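Long-range contact in NAD-dependent epimerase/dehydratase (Veillonella parvula, PDB 4IPT), which probably binds NAD(P) through a Rossmann-type domain and acts on its substrate as a short-chain dehydrogenase/reductase or epimerase, with substrate and exact reaction not established: residues A[116-121]-A[214-219]. Sequence-based numbering, arbitrary orientation.
Sequences PVALEK and HYDKPS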
ATOM      1  N   PRO A 116      19.301  -4.520  -8.724  1.00 28.76           N
ATOM      2  CA  PRO A 116      20.537  -4.771  -9.473  1.00 30.95           C
ATOM      3  C   PRO A 116      20.407  -4.214 -10.892  1.00 36.22           C
ATOM      4  O   PRO A 116      19.276  -3.976 -11.336  1.00 30.88           O
ATOM      5  CB  PRO A 116      20.626  -6.298  -9.499  1.00 33.93           C
ATOM      6  CG  PRO A 116      19.215  -6.774  -9.274  1.00 34.26           C
ATOM      7  CD  PRO A 116      18.591  -5.761  -8.366  1.00 28.94           C
ATOM      8  N   VAL A 117      21.536  -4.023 -11.572  1.00 39.20           N
ATOM      9  CA  VAL A 117      21.609  -3.335 -12.865  1.00 42.46           C
ATOM     10  C   VAL A 117      20.540  -3.682 -13.905  1.00 42.92           C
ATOM     11  O   VAL A 117      19.822  -2.803 -14.384  1.00 37.37           O
ATOM     12  CB  VAL A 117      23.001  -3.541 -13.500  1.00 45.98           C
ATOM     13  CG1 VAL A 117      23.094  -2.841 -14.850  1.00 54.19           C
ATOM     14  CG2 VAL A 117      24.065  -3.034 -12.557  1.00 47.67           C
ATOM     15  N   ALA A 118      20.443  -4.957 -14.261  1.00 38.87           N
ATOM     16  CA  ALA A 118      19.562  -5.380 -15.347  1.00 43.99           C
ATOM     17  C   ALA A 118      18.086  -5.203 -15.012  1.00 40.25           C
ATOM     18  O   ALA A 118      17.295  -4.767 -15.852  1.00 43.41           O
ATOM     19  CB  ALA A 118      19.846  -6.817 -15.720  1.00 43.64           C
ATOM     20  N   LEU A 119      17.714  -5.558 -13.787  1.00 36.31           N
ATOM     21  CA  LEU A 119      16.334  -5.417 -13.336  1.00 33.51           C
ATOM     22  C   LEU A 119      15.945  -3.945 -13.233  1.00 31.01           C
ATOM     23  O   LEU A 119      14.806  -3.562 -13.508  1.00 31.23           O
ATOM     24  CB  LEU A 119      16.160  -6.117 -11.987  1.00 32.49           C
ATOM     25  CG  LEU A 119      14.779  -6.044 -11.335  1.00 32.42           C
ATOM     26  CD1 LEU A 119      13.693  -6.471 -12.308  1.00 30.93           C
ATOM     27  CD2 LEU A 119      14.770  -6.918 -10.093  1.00 32.05           C
ATOM     28  N   GLU A 120      16.907  -3.110 -12.864  1.00 31.89           N
ATOM     29  CA  GLU A 120      16.666  -1.680 -12.775  1.00 33.93           C
ATOM     30  C   GLU A 120      16.404  -1.060 -14.146  1.00 34.16           C
ATOM     31  O   GLU A 120      15.441  -0.310 -14.318  1.00 32.57           O
ATOM     32  CB  GLU A 120      17.854  -0.988 -12.110  1.00 34.28           C
ATOM     33  CG  GLU A 120      17.683   0.511 -11.954  1.00 34.22           C
ATOM     34  CD  GLU A 120      18.870   1.141 -11.272  1.00 36.68           C
ATOM     35  OE1 GLU A 120      18.815   1.320 -10.039  1.00 36.72           O
ATOM     36  OE2 GLU A 120      19.864   1.439 -11.958  1.00 44.95           O
ATOM     37  N   LYS A 121      17.263  -1.363 -15.117  1.00 38.23           N
ATOM     38  CA  LYS A 121      17.092  -0.823 -16.468  1.00 39.69           C
ATOM     39  C   LYS A 121      15.772  -1.259 -17.102  1.00 44.47           C
ATOM     40  O   LYS A 121      15.040  -0.431 -17.653  1.00 43.90           O
ATOM     41  CB  LYS A 121      18.282  -1.171 -17.364  1.00 45.67           C
ATOM     42  CG  LYS A 121      19.364  -0.106 -17.348  1.00 52.56           C
ATOM     43  CD  LYS A 121      20.609  -0.568 -18.074  1.00 54.92           C
ATOM     44  CE  LYS A 121      21.830   0.174 -17.561  1.00 59.42           C
ATOM     45  NZ  LYS A 121      23.082  -0.552 -17.893  1.00 69.08           N
ATOM     46  N   HIS A 214      15.273 -14.041  -8.542  1.00 29.48           N
ATOM     47  CA  HIS A 214      16.381 -13.178  -8.912  1.00 30.25           C
ATOM     48  C   HIS A 214      16.579 -13.177 -10.427  1.00 30.29           C
ATOM     49  O   HIS A 214      17.493 -13.815 -10.947  1.00 33.56           O
ATOM     50  CB  HIS A 214      17.650 -13.594  -8.178  1.00 33.16           C
ATOM     51  CG  HIS A 214      17.540 -13.515  -6.692  1.00 32.08           C
ATOM     52  ND1 HIS A 214      18.622 -13.698  -5.857  1.00 36.92           N
ATOM     53  CD2 HIS A 214      16.482 -13.269  -5.879  1.00 29.34           C
ATOM     54  CE1 HIS A 214      18.240 -13.567  -4.602  1.00 42.11           C
ATOM     55  NE2 HIS A 214      16.940 -13.319  -4.588  1.00 33.34           N
ATOM     56  N   TYR A 215      15.696 -12.454 -11.119  1.00 29.95           N
ATOM     57  CA  TYR A 215      15.676 -12.400 -12.578  1.00 30.35           C
ATOM     58  C   TYR A 215      15.952 -10.995 -13.080  1.00 30.47           C
ATOM     59  O   TYR A 215      15.852 -10.030 -12.329  1.00 29.92           O
ATOM     60  CB  TYR A 215      14.305 -12.823 -13.118  1.00 32.78           C
ATOM     61  CG  TYR A 215      13.693 -14.066 -12.508  1.00 29.09           C
ATOM     62  CD1 TYR A 215      14.468 -15.156 -12.148  1.00 38.85           C
ATOM     63  CD2 TYR A 215      12.324 -14.134 -12.288  1.00 34.18           C
ATOM     64  CE1 TYR A 215      13.896 -16.290 -11.595  1.00 42.15           C
ATOM     65  CE2 TYR A 215      11.741 -15.265 -11.737  1.00 42.80           C
ATOM     66  CZ  TYR A 215      12.534 -16.335 -11.389  1.00 41.55           C
ATOM     67  OH  TYR A 215      11.951 -17.458 -10.841  1.00 53.50           O
ATOM     68  N   ASP A 216      16.268 -10.875 -14.366  1.00 32.45           N
ATOM     69  CA  ASP A 216      16.510  -9.564 -14.959  1.00 35.49           C
ATOM     70  C   ASP A 216      15.211  -8.834 -15.318  1.00 31.42           C
ATOM     71  O   ASP A 216      15.231  -7.652 -15.657  1.00 34.40           O
ATOM     72  CB  ASP A 216      17.411  -9.697 -16.191  1.00 42.92           C
ATOM     73  CG  ASP A 216      18.801 -10.203 -15.848  1.00 48.57           C
ATOM     74  OD1 ASP A 216      19.184 -10.154 -14.661  1.00 47.70           O
ATOM     75  OD2 ASP A 216      19.511 -10.643 -16.772  1.00 49.62           O
ATOM     76  N   LYS A 217      14.089  -9.546 -15.224  1.00 34.93           N
ATOM     77  CA  LYS A 217      12.763  -8.986 -15.496  1.00 33.92           C
ATOM     78  C   LYS A 217      11.713  -9.905 -14.881  1.00 30.93           C
ATOM     79  O   LYS A 217      11.977 -11.089 -14.690  1.00 33.54           O
ATOM     80  CB  LYS A 217      12.541  -8.859 -17.006  1.00 36.28           C
ATOM     81  CG  LYS A 217      12.989 -10.088 -17.788  1.00 47.75           C
ATOM     82  CD  LYS A 217      13.778  -9.701 -19.044  1.00 53.77           C
ATOM     83  CE  LYS A 217      14.786 -10.794 -19.438  1.00 60.73           C
ATOM     84  NZ  LYS A 217      15.541 -10.478 -20.692  1.00 68.28           N
ATOM     85  N   PRO A 218      10.524  -9.364 -14.554  1.00 30.58           N
ATOM     86  CA  PRO A 218       9.476 -10.239 -14.010  1.00 32.82           C
ATOM     87  C   PRO A 218       9.111 -11.323 -15.009  1.00 32.03           C
ATOM     88  O   PRO A 218       9.211 -11.088 -16.212  1.00 34.39           O
ATOM     89  CB  PRO A 218       8.285  -9.285 -13.804  1.00 32.91           C
ATOM     90  CG  PRO A 218       8.611  -8.054 -14.637  1.00 36.15           C
ATOM     91  CD  PRO A 218      10.106  -7.952 -14.565  1.00 33.23           C
ATOM     92  N   SER A 219       8.705 -12.492 -14.523  1.00 29.31           N
ATOM     93  CA  SER A 219       8.375 -13.609 -15.399  1.00 37.85           C
ATOM     94  C   SER A 219       7.045 -13.394 -16.101  1.00 42.47           C
ATOM     95  O   SER A 219       6.272 -12.508 -15.732  1.00 41.20           O
ATOM     96  CB  SER A 219       8.308 -14.912 -14.601  1.00 45.58           C
ATOM     97  OG  SER A 219       9.402 -15.018 -13.710  1.00 51.64           O
TER
HETATM   98  O   HOH W   1      19.167  -8.023 -12.545  1.00 41.47           O
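The methyl group of Ala118 stands over the face of the Asp216 carboxylate: CB of Ala118 is 3.5 Å from CG of Asp216, almost along the normal to the carboxylate plane. With CG anti to its own carbonyl carbon (chi1 -64°), Asp216 turns the carboxylate toward the helix, its face to Ala118 and OD1 to a water.

No direct hydrogen bond joins the two segments; that water does the polar work. It accepts the N-H of Leu119 at 3.1 Å from N and donates to OD1 of Asp216 at 3.0 Å. That N-H lies in the first turn of the helix, where the usual partner four residues back falls before the helix begins. The positive end of the helix dipole probably favours the Asp216 carboxylate at this spot. Nearby, CA of Leu119 makes a CH···O contact with O of Asp216 at 3.4 Å (151° at the hydrogen).

The apolar part belongs to Leu119, the buried residue here. CG lies anti to the backbone N (chi1 178°), taking CD1 along the loop backbone to 4.5 Å from CD of Pro218, while CD2 passes O of Tyr215.

Lys217 and Pro218 also touch Trp122, further along helix 117-125. In this Rossmann-type chain the contact is a water-bridged surface packing of a helix's first turn, after strand 102-108, against the loop after strand 204-209; both strands pair with strand 148-158 in the central sheet.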